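PDB 5F2H: uncharacterized protein from Bacillus cereus, which is of unknown function but probably acts as a hydrolase of the alpha/beta hydrolase superfamily, carrying an additional helical N-terminal domain. Local coordinates for residues B[25-30]-B[56-61]; B[218-223]-B[242-247]; B[230-235]-B[292-297]. One frame throughout, in Å; residues are numbered along the deposited sequence.

Contact 1: residues B[25-30]-B[56-61]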
loop_
_atom_site.group_PDB
_atom_site.type_symbol
_atom_site.label_atom_id
_atom_site.label_comp_id
_atom_site.label_asym_id
_atom_site.label_seq_id
_atom_site.Cartn_x
_atom_site.Cartn_y
_atom_site.Cartn_z
ATOM N N GLY B 25 38.631 3.651 35.022
ATOM C CA GLY B 25 38.083 4.490 36.092
ATOM C C GLY B 25 37.056 5.530 35.653
ATOM O O GLY B 25 36.630 5.568 34.496
ATOM N N SER B 26 36.624 6.353 36.602
ATOM C CA SER B 26 35.674 7.422 36.315
ATOM C C SER B 26 36.390 8.524 35.543
ATOM O O SER B 26 35.774 9.343 34.875
ATOM C CB SER B 26 35.162 8.023 37.613
ATOM O OG SER B 26 34.661 7.010 38.465
ATOM N N LEU B 27 37.710 8.556 35.685
ATOM C CA LEU B 27 38.540 9.538 35.008
ATOM C C LEU B 27 38.612 9.261 33.512
ATOM O O LEU B 27 38.440 10.156 32.684
ATOM C CB LEU B 27 39.946 9.506 35.600
ATOM C CG LEU B 27 40.940 10.485 34.985
ATOM C CD1 LEU B 27 40.430 11.916 35.066
ATOM C CD2 LEU B 27 42.285 10.340 35.680
ATOM N N GLU B 28 38.820 7.992 33.191
ATOM C CA GLU B 28 38.950 7.558 31.810
ATOM C C GLU B 28 37.630 7.705 31.093
ATOM O O GLU B 28 37.587 8.147 29.939
ATOM C CB GLU B 28 39.449 6.108 31.744
ATOM C CG GLU B 28 40.840 5.882 32.343
ATOM C CD GLU B 28 40.891 6.122 33.849
ATOM O OE1 GLU B 28 39.814 6.209 34.491
ATOM O OE2 GLU B 28 42.007 6.203 34.405
ATOM N N ALA B 29 36.556 7.355 31.794
ATOM C CA ALA B 29 35.217 7.452 31.236
ATOM C C ALA B 29 34.880 8.915 30.951
ATOM O O ALA B 29 34.204 9.220 29.967
ATOM C CB ALA B 29 34.200 6.831 32.182
ATOM N N TYR B 30 35.331 9.812 31.832
ATOM C CA TYR B 30 35.117 11.252 31.667
ATOM C C TYR B 30 35.880 11.684 30.420
ATOM O O TYR B 30 35.366 12.398 29.553
ATOM C CB TYR B 30 35.622 12.028 32.893
ATOM C CG TYR B 30 35.665 13.516 32.660
ATOM C CD1 TYR B 30 34.571 14.313 32.935
ATOM C CD2 TYR B 30 36.792 14.111 32.097
ATOM C CE1 TYR B 30 34.600 15.665 32.670
ATOM C CE2 TYR B 30 36.831 15.466 31.844
ATOM C CZ TYR B 30 35.731 16.234 32.130
ATOM O OH TYR B 30 35.770 17.576 31.877
ATOM N N SER B 56 33.111 14.973 38.814
ATOM C CA SER B 56 33.054 14.985 40.277
ATOM C C SER B 56 33.514 13.662 40.862
ATOM O O SER B 56 34.313 13.636 41.786
ATOM C CB SER B 56 31.659 15.323 40.767
ATOM O OG SER B 56 31.639 15.383 42.184
ATOM N N ALA B 57 33.058 12.564 40.286
ATOM C CA ALA B 57 33.470 11.251 40.775
ATOM C C ALA B 57 34.982 11.075 40.655
ATOM O O ALA B 57 35.643 10.689 41.612
ATOM C CB ALA B 57 32.767 10.172 39.995
ATOM N N ALA B 58 35.529 11.385 39.486
ATOM C CA ALA B 58 36.972 11.267 39.265
ATOM C C ALA B 58 37.828 12.137 40.202
ATOM O O ALA B 58 39.009 11.849 40.416
ATOM C CB ALA B 58 37.309 11.591 37.813
ATOM N N GLY B 59 37.258 13.219 40.714
ATOM C CA GLY B 59 37.976 14.110 41.620
ATOM C C GLY B 59 38.257 15.452 41.000
ATOM O O GLY B 59 38.963 16.263 41.585
ATOM N N LEU B 60 37.732 15.682 39.799
ATOM C CA LEU B 60 37.926 16.935 39.073
ATOM C C LEU B 60 36.774 17.824 39.453
ATOM O O LEU B 60 35.872 18.085 38.662
ATOM C CB LEU B 60 37.891 16.677 37.578
ATOM C CG LEU B 60 38.908 15.685 37.066
ATOM C CD1 LEU B 60 38.741 15.536 35.561
ATOM C CD2 LEU B 60 40.297 16.187 37.418
ATOM N N GLU B 61 36.829 18.280 40.688
ATOM C CA GLU B 61 35.795 19.104 41.273
ATOM C C GLU B 61 35.563 20.406 40.527
ATOM O O GLU B 61 34.410 20.767 40.251
ATOM C CB GLU B 61 36.159 19.375 42.728
ATOM C CG GLU B 61 36.341 18.104 43.547
ATOM C CD GLU B 61 36.821 18.384 44.951
ATOM O OE1 GLU B 61 36.962 19.573 45.325
ATOM O OE2 GLU B 61 37.081 17.402 45.675
#

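Contact 2: residues B[218-223]-B[242-247]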
loop_
_atom_site.group_PDB
_atom_site.type_symbol
_atom_site.label_atom_id
_atom_site.label_comp_id
_atom_site.label_asym_id
_atom_site.label_seq_id
_atom_site.Cartn_x
_atom_site.Cartn_y
_atom_site.Cartn_z
ATOM N N ILE B 218 1.966 3.496 -25.074
ATOM C CA ILE B 218 3.210 3.220 -24.371
ATOM C C ILE B 218 4.429 3.553 -25.197
ATOM O O ILE B 218 5.344 4.193 -24.709
ATOM C CB ILE B 218 3.370 1.729 -24.056
ATOM C CG1 ILE B 218 2.346 1.288 -23.008
ATOM C CG2 ILE B 218 4.774 1.451 -23.518
ATOM C CD1 ILE B 218 2.412 -0.196 -22.675
ATOM N N LEU B 219 4.431 3.086 -26.441
ATOM C CA LEU B 219 5.547 3.277 -27.350
ATOM C C LEU B 219 5.818 4.725 -27.720
ATOM O O LEU B 219 6.954 5.055 -28.042
ATOM C CB LEU B 219 5.391 2.410 -28.595
ATOM C CG LEU B 219 5.304 0.908 -28.283
ATOM C CD1 LEU B 219 5.172 0.119 -29.576
ATOM C CD2 LEU B 219 6.490 0.404 -27.469
ATOM N N HIS B 220 4.793 5.575 -27.697
ATOM C CA HIS B 220 4.975 6.998 -27.974
ATOM C C HIS B 220 5.272 7.721 -26.667
ATOM O O HIS B 220 5.200 8.951 -26.591
ATOM C CB HIS B 220 3.766 7.594 -28.666
ATOM C CG HIS B 220 3.645 7.185 -30.088
ATOM N ND1 HIS B 220 4.066 7.995 -31.122
ATOM C CD2 HIS B 220 3.225 6.034 -30.656
ATOM C CE1 HIS B 220 3.872 7.373 -32.270
ATOM N NE2 HIS B 220 3.357 6.183 -32.014
ATOM N N LYS B 221 5.667 6.938 -25.661
ATOM C CA LYS B 221 5.999 7.425 -24.330
ATOM C C LYS B 221 4.972 8.425 -23.801
ATOM O O LYS B 221 5.309 9.371 -23.097
ATOM C CB LYS B 221 7.433 7.991 -24.281
ATOM C CG LYS B 221 8.505 6.959 -24.645
ATOM C CD LYS B 221 9.949 7.332 -24.291
ATOM C CE LYS B 221 10.461 8.617 -24.931
ATOM N NZ LYS B 221 10.595 8.523 -26.407
ATOM N N ASP B 222 3.710 8.209 -24.153
ATOM C CA ASP B 222 2.639 9.084 -23.707
ATOM C C ASP B 222 2.152 8.660 -22.349
ATOM O O ASP B 222 1.303 9.327 -21.757
ATOM C CB ASP B 222 1.493 9.113 -24.721
ATOM C CG ASP B 222 1.822 9.937 -25.956
ATOM O OD1 ASP B 222 2.768 10.760 -25.902
ATOM O OD2 ASP B 222 1.083 9.832 -26.954
ATOM N N ILE B 223 2.713 7.559 -21.853
ATOM C CA ILE B 223 2.350 7.014 -20.569
ATOM C C ILE B 223 3.454 6.145 -20.006
ATOM O O ILE B 223 3.941 5.268 -20.691
ATOM C CB ILE B 223 1.094 6.150 -20.697
ATOM C CG1 ILE B 223 -0.107 7.044 -20.919
ATOM C CG2 ILE B 223 0.847 5.361 -19.421
ATOM C CD1 ILE B 223 -1.404 6.279 -20.919
ATOM N N ASN B 242 8.258 -2.038 -35.584
ATOM C CA ASN B 242 9.544 -2.624 -35.215
ATOM C C ASN B 242 10.490 -1.626 -34.527
ATOM O O ASN B 242 11.112 -1.972 -33.519
ATOM C CB ASN B 242 10.237 -3.240 -36.448
ATOM C CG ASN B 242 11.553 -3.929 -36.105
ATOM O OD1 ASN B 242 11.669 -4.594 -35.068
ATOM N ND2 ASN B 242 12.516 -3.858 -37.020
ATOM N N GLU B 243 10.591 -0.396 -35.046
ATOM C CA GLU B 243 11.503 0.600 -34.449
ATOM C C GLU B 243 11.008 1.016 -33.063
ATOM O O GLU B 243 11.762 1.013 -32.090
ATOM C CB GLU B 243 11.717 1.857 -35.339
ATOM C CG GLU B 243 10.633 2.960 -35.368
ATOM C CD GLU B 243 9.295 2.560 -35.962
ATOM O OE1 GLU B 243 9.112 1.377 -36.320
ATOM O OE2 GLU B 243 8.423 3.455 -36.065
ATOM N N LEU B 244 9.730 1.362 -32.983
ATOM C CA LEU B 244 9.128 1.784 -31.730
ATOM C C LEU B 244 9.165 0.757 -30.605
ATOM O O LEU B 244 9.188 1.130 -29.432
ATOM C CB LEU B 244 7.705 2.253 -31.995
ATOM C CG LEU B 244 7.647 3.614 -32.662
ATOM C CD1 LEU B 244 6.283 3.932 -33.231
ATOM C CD2 LEU B 244 8.072 4.702 -31.686
ATOM N N LEU B 245 9.186 -0.523 -30.956
ATOM C CA LEU B 245 9.248 -1.582 -29.946
ATOM C C LEU B 245 10.546 -1.521 -29.126
ATOM O O LEU B 245 10.660 -2.167 -28.101
ATOM C CB LEU B 245 9.040 -2.963 -30.586
ATOM C CG LEU B 245 7.619 -3.229 -31.125
ATOM C CD1 LEU B 245 7.545 -4.481 -31.990
ATOM C CD2 LEU B 245 6.602 -3.289 -29.995
ATOM N N GLU B 246 11.532 -0.767 -29.603
ATOM C CA GLU B 246 12.797 -0.597 -28.889
ATOM C C GLU B 246 12.516 -0.046 -27.499
ATOM O O GLU B 246 13.122 -0.458 -26.518
ATOM C CB GLU B 246 13.690 0.401 -29.630
ATOM C CG GLU B 246 14.973 0.778 -28.891
ATOM C CD GLU B 246 15.821 1.789 -29.652
ATOM O OE1 GLU B 246 15.620 1.949 -30.878
ATOM O OE2 GLU B 246 16.713 2.409 -29.031
ATOM N N VAL B 247 11.580 0.893 -27.441
ATOM C CA VAL B 247 11.193 1.540 -26.200
ATOM C C VAL B 247 11.014 0.545 -25.055
ATOM O O VAL B 247 11.242 0.874 -23.894
ATOM C CB VAL B 247 9.910 2.379 -26.389
ATOM C CG1 VAL B 247 9.457 2.981 -25.068
ATOM C CG2 VAL B 247 10.133 3.483 -27.414
#

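Contact 3: residues B[230-235]-B[292-297]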
loop_
_atom_site.group_PDB
_atom_site.type_symbol
_atom_site.label_atom_id
_atom_site.label_comp_id
_atom_site.label_asym_id
_atom_site.label_seq_id
_atom_site.Cartn_x
_atom_site.Cartn_y
_atom_site.Cartn_z
ATOM N N PHE B 230 -1.893 -8.000 -21.844
ATOM C CA PHE B 230 -2.827 -8.086 -22.954
ATOM C C PHE B 230 -3.538 -9.409 -23.096
ATOM O O PHE B 230 -2.965 -10.469 -22.857
ATOM C CB PHE B 230 -2.163 -7.747 -24.272
ATOM C CG PHE B 230 -1.468 -6.421 -24.278
ATOM C CD1 PHE B 230 -2.058 -5.300 -23.704
ATOM C CD2 PHE B 230 -0.352 -6.236 -25.089
ATOM C CE1 PHE B 230 -1.445 -4.055 -23.794
ATOM C CE2 PHE B 230 0.251 -5.001 -25.191
ATOM C CZ PHE B 230 -0.288 -3.911 -24.537
HETATM N N MSE B 231 -4.802 -9.324 -23.498
HETATM C CA MSE B 231 -5.658 -10.493 -23.686
HETATM C C MSE B 231 -6.095 -10.434 -25.114
HETATM O O MSE B 231 -6.718 -9.452 -25.551
HETATM C CB MSE B 231 -6.849 -10.385 -22.728
HETATM C CG MSE B 231 -7.894 -11.489 -22.901
HETATM SE SE MSE B 231 -7.230 -13.246 -22.294
HETATM C CE MSE B 231 -7.332 -14.131 -24.060
ATOM N N ALA B 232 -5.709 -11.446 -25.881
ATOM C CA ALA B 232 -6.080 -11.504 -27.291
ATOM C C ALA B 232 -5.887 -10.173 -28.022
ATOM O O ALA B 232 -6.753 -9.738 -28.784
ATOM C CB ALA B 232 -7.529 -11.946 -27.399
ATOM N N PRO B 233 -4.746 -9.523 -27.802
ATOM C CA PRO B 233 -4.469 -8.243 -28.459
ATOM C C PRO B 233 -4.544 -8.293 -29.981
ATOM O O PRO B 233 -4.179 -9.308 -30.596
ATOM C CB PRO B 233 -3.032 -7.940 -28.048
ATOM C CG PRO B 233 -2.434 -9.276 -27.789
ATOM C CD PRO B 233 -3.532 -10.126 -27.225
ATOM N N TRP B 234 -5.042 -7.209 -30.567
ATOM C CA TRP B 234 -5.179 -7.096 -32.001
ATOM C C TRP B 234 -4.114 -6.111 -32.429
ATOM O O TRP B 234 -4.231 -4.907 -32.186
ATOM C CB TRP B 234 -6.580 -6.648 -32.377
ATOM C CG TRP B 234 -6.763 -6.558 -33.825
ATOM C CD1 TRP B 234 -6.742 -7.605 -34.717
ATOM C CD2 TRP B 234 -7.164 -5.409 -34.563
ATOM N NE1 TRP B 234 -7.003 -7.149 -35.991
ATOM C CE2 TRP B 234 -7.278 -5.805 -35.926
ATOM C CE3 TRP B 234 -7.399 -4.077 -34.223
ATOM C CZ2 TRP B 234 -7.624 -4.912 -36.944
ATOM C CZ3 TRP B 234 -7.746 -3.180 -35.246
ATOM C CH2 TRP B 234 -7.858 -3.609 -36.588
ATOM N N LEU B 235 -3.077 -6.643 -33.077
ATOM C CA LEU B 235 -1.939 -5.867 -33.504
ATOM C C LEU B 235 -1.641 -6.129 -34.965
ATOM O O LEU B 235 -0.706 -6.877 -35.274
ATOM C CB LEU B 235 -0.766 -6.318 -32.645
ATOM C CG LEU B 235 -1.103 -6.175 -31.157
ATOM C CD1 LEU B 235 -0.169 -6.960 -30.239
ATOM C CD2 LEU B 235 -1.175 -4.701 -30.782
ATOM N N LEU B 292 -9.598 -22.175 -26.080
ATOM C CA LEU B 292 -10.208 -20.851 -25.939
ATOM C C LEU B 292 -10.253 -20.061 -27.244
ATOM O O LEU B 292 -9.300 -20.058 -27.992
ATOM C CB LEU B 292 -9.444 -20.053 -24.883
ATOM C CG LEU B 292 -9.940 -18.646 -24.550
ATOM C CD1 LEU B 292 -11.381 -18.644 -24.044
ATOM C CD2 LEU B 292 -9.024 -18.009 -23.518
ATOM N N LYS B 293 -11.386 -19.412 -27.511
ATOM C CA LYS B 293 -11.566 -18.594 -28.718
ATOM C C LYS B 293 -11.293 -17.130 -28.363
ATOM O O LYS B 293 -10.461 -16.865 -27.495
ATOM C CB LYS B 293 -12.962 -18.786 -29.340
ATOM C CG LYS B 293 -13.237 -20.202 -29.841
ATOM C CD LYS B 293 -14.542 -20.319 -30.622
ATOM C CE LYS B 293 -15.802 -20.061 -29.798
ATOM N NZ LYS B 293 -16.020 -21.085 -28.734
ATOM N N HIS B 294 -12.000 -16.189 -28.996
ATOM C CA HIS B 294 -11.792 -14.762 -28.734
ATOM C C HIS B 294 -12.653 -14.323 -27.557
ATOM O O HIS B 294 -13.723 -13.692 -27.694
ATOM C CB HIS B 294 -12.070 -13.971 -29.991
ATOM C CG HIS B 294 -11.704 -12.522 -29.899
ATOM N ND1 HIS B 294 -12.643 -11.517 -29.856
ATOM C CD2 HIS B 294 -10.498 -11.909 -29.855
ATOM C CE1 HIS B 294 -12.035 -10.346 -29.820
ATOM N NE2 HIS B 294 -10.733 -10.557 -29.827
ATOM N N ASP B 295 -12.124 -14.646 -26.384
ATOM C CA ASP B 295 -12.777 -14.384 -25.139
ATOM C C ASP B 295 -11.730 -14.553 -24.061
ATOM O O ASP B 295 -10.670 -15.064 -24.331
ATOM C CB ASP B 295 -13.853 -15.460 -24.972
ATOM C CG ASP B 295 -14.579 -15.359 -23.674
ATOM O OD1 ASP B 295 -14.573 -14.264 -23.077
ATOM O OD2 ASP B 295 -15.152 -16.392 -23.259
ATOM N N TYR B 296 -12.033 -14.138 -22.840
ATOM C CA TYR B 296 -11.101 -14.293 -21.738
ATOM C C TYR B 296 -11.226 -15.709 -21.184
ATOM O O TYR B 296 -12.304 -16.325 -21.262
ATOM C CB TYR B 296 -11.453 -13.363 -20.603
ATOM C CG TYR B 296 -11.449 -11.891 -20.897
ATOM C CD1 TYR B 296 -12.477 -11.305 -21.594
ATOM C CD2 TYR B 296 -10.531 -11.064 -20.287
ATOM C CE1 TYR B 296 -12.541 -9.934 -21.744
ATOM C CE2 TYR B 296 -10.578 -9.695 -20.437
ATOM C CZ TYR B 296 -11.592 -9.139 -21.153
ATOM O OH TYR B 296 -11.630 -7.778 -21.307
ATOM N N PRO B 297 -10.127 -16.256 -20.633
ATOM C CA PRO B 297 -10.195 -17.611 -20.045
ATOM C C PRO B 297 -11.106 -17.564 -18.839
ATOM O O PRO B 297 -11.223 -16.519 -18.192
ATOM C CB PRO B 297 -8.760 -17.899 -19.629
ATOM C CG PRO B 297 -8.100 -16.562 -19.553
ATOM C CD PRO B 297 -8.789 -15.664 -20.524
#

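Contact 1: residues B[25-30]-B[56-61]
Leu27 and Ala58 bring the two backbones closest, their CA atoms lying 4.9 Å apart. The methyl of Ala58 fits against the backbone of the facing helix, with CB 3.7 Å from Leu27 CA, and Leu27 CB is the nearest side-chain atom to it. One residue earlier on each side, Ser26 meets Ala57: its CB and OG both lie near Ala57 CB, OG at 4.0 Å. No hydrogen bond crosses here; the small side chains of Ser26, Ala57 and Ala58 allow the close approach.

Further along, Leu60 supplies the second patch. Its CD1 lies 4.0 Å from Leu27 CD1, and the two leucine side chains cross at about a right angle. The same methyl sits above one face of the Tyr30 ring, displaced toward the rim, 4.2 Å from Tyr30 CE2. A chi1 of 169° sets CG of Tyr30 opposite its backbone N and brings the ring to this methyl.

Backbone geometry positions both ends. Gly25 is the N-cap of helix 26-37. At the other segment, Gly59 leaves helix 44-58 with a positive phi (111°), in a Schellman motif, after which Leu60 forms an inverse gamma turn and N-caps helix 61-74. This turn delivers Leu60 beside Leu27 and Tyr30. Behind the contact, Ser26 also touches Tyr21 of helix 10-23, and Tyr30 packs on Leu54 and Ala55. The start of one helix thus meets the end of the next, as in an antiparallel helical hairpin, consistent with the TPR-like N-terminal domain of this family.

Contact 2: residues B[218-223]-B[242-247]
Leu219 reaches across to three residues of segment 242-247, and two torsions set which branch meets which. With CG anti to the carbonyl carbon, chi1 (-59°) aims the chain at that segment, and an extended chi2 (-179°) then parts the two methyls. CD1 goes to Leu245, 3.7 Å from its CD2, and also faces Leu244 CB, whereas CD2 lies against the backbone, 3.4 Å from Leu244 O, and 4.1 Å from Val247 CB.

Leu244 spreads its own branches in turn: CD2 approaches the backbone O of Leu219, and CD1 lies 3.9 Å from His220 NE2, meeting that ring at an oblique angle. In Val247 a chi1 of 176° presents CG1 to Lys221 CG at 4.1 Å and leaves CG2 to face Leu219 O at 3.6 Å. Lys221 takes part through the aliphatic root of its chain, which bends further out at chi3 and chi4. No hydrogen bond joins the segments.

Lys221, with positive phi, is the C-prime residue of the Schellman motif closing helix 209-219. The contact therefore packs the end of that helix against the loop that follows strand 227-231 and leads into helix 247-250; Leu245 also touches Phe273 and Val276 of helix 267-279, while His220 rests on Lys183 of helix 179-195.

Contact 3: residues B[230-235]-B[292-297]
The Tyr296 ring meets Met231, a selenomethionine, obliquely: CG of Met231 lies 3.7 Å from Tyr296 CD2, and SE is 5.3 Å from the ring centroid, 47° off its normal, a Met-aromatic contact. Asp295 OD1 lies in the ring plane at its edge and also accepts a hydrogen bond from Tyr296 N (2.6 Å), met from above the carboxylate plane. Tyr149 and Phe207 stack on this ring, Phe300 meets it edge-to-face, and its OH is hydrogen-bonded to Trp150 NE1.

The second flat group, His294, is approached obliquely by Ala232, whose CB lies 3.9 Å from His294 CD2. Its NE2 is hydrogen-bonded to Ser208 OG in a GxSxG sequence resembling a nucleophile elbow and Asp263 touches the imidazole, consistent with a serine hydrolase triad; a bound Tris molecule, probably from the crystallisation liquor, lies about 4 Å from the His294 side chain and may mark a pocket.

Met231 buries the largest share of any residue in the contact. A chi1 near 180° (175°) carries CG away from the backbone N, and bends at chi2 and chi3 then bring SE to 3.4 Å from Pro297 CD and CE to 3.5 Å from Asp295 O. Thus the C-terminal end of central strand 227-231 packs against the loop between strand 284-289 and helix 300-313, where His294 O is hydrogen-bonded to ND2 of Asn15 of the second subunit.

Overall arrangement
Contact 1 stands apart: its centre is about 72 Å from that of contact 2 and about 81 Å from that of contact 3, on the opposite side of the chain's centre, and it closes in sequence before either opens. It belongs to the TPR-like helical N-terminal region, the other two to the hydrolase-like part. Contacts 2 and 3 have centres about 22 Å apart and nearest atoms about 5 Å apart, and their segments alternate along the chain. Helix 209-219 and strand 227-231 follow each other; contact 2 lies at the C-terminal end of the helix and contact 3 at that of the strand, beside the probable active site.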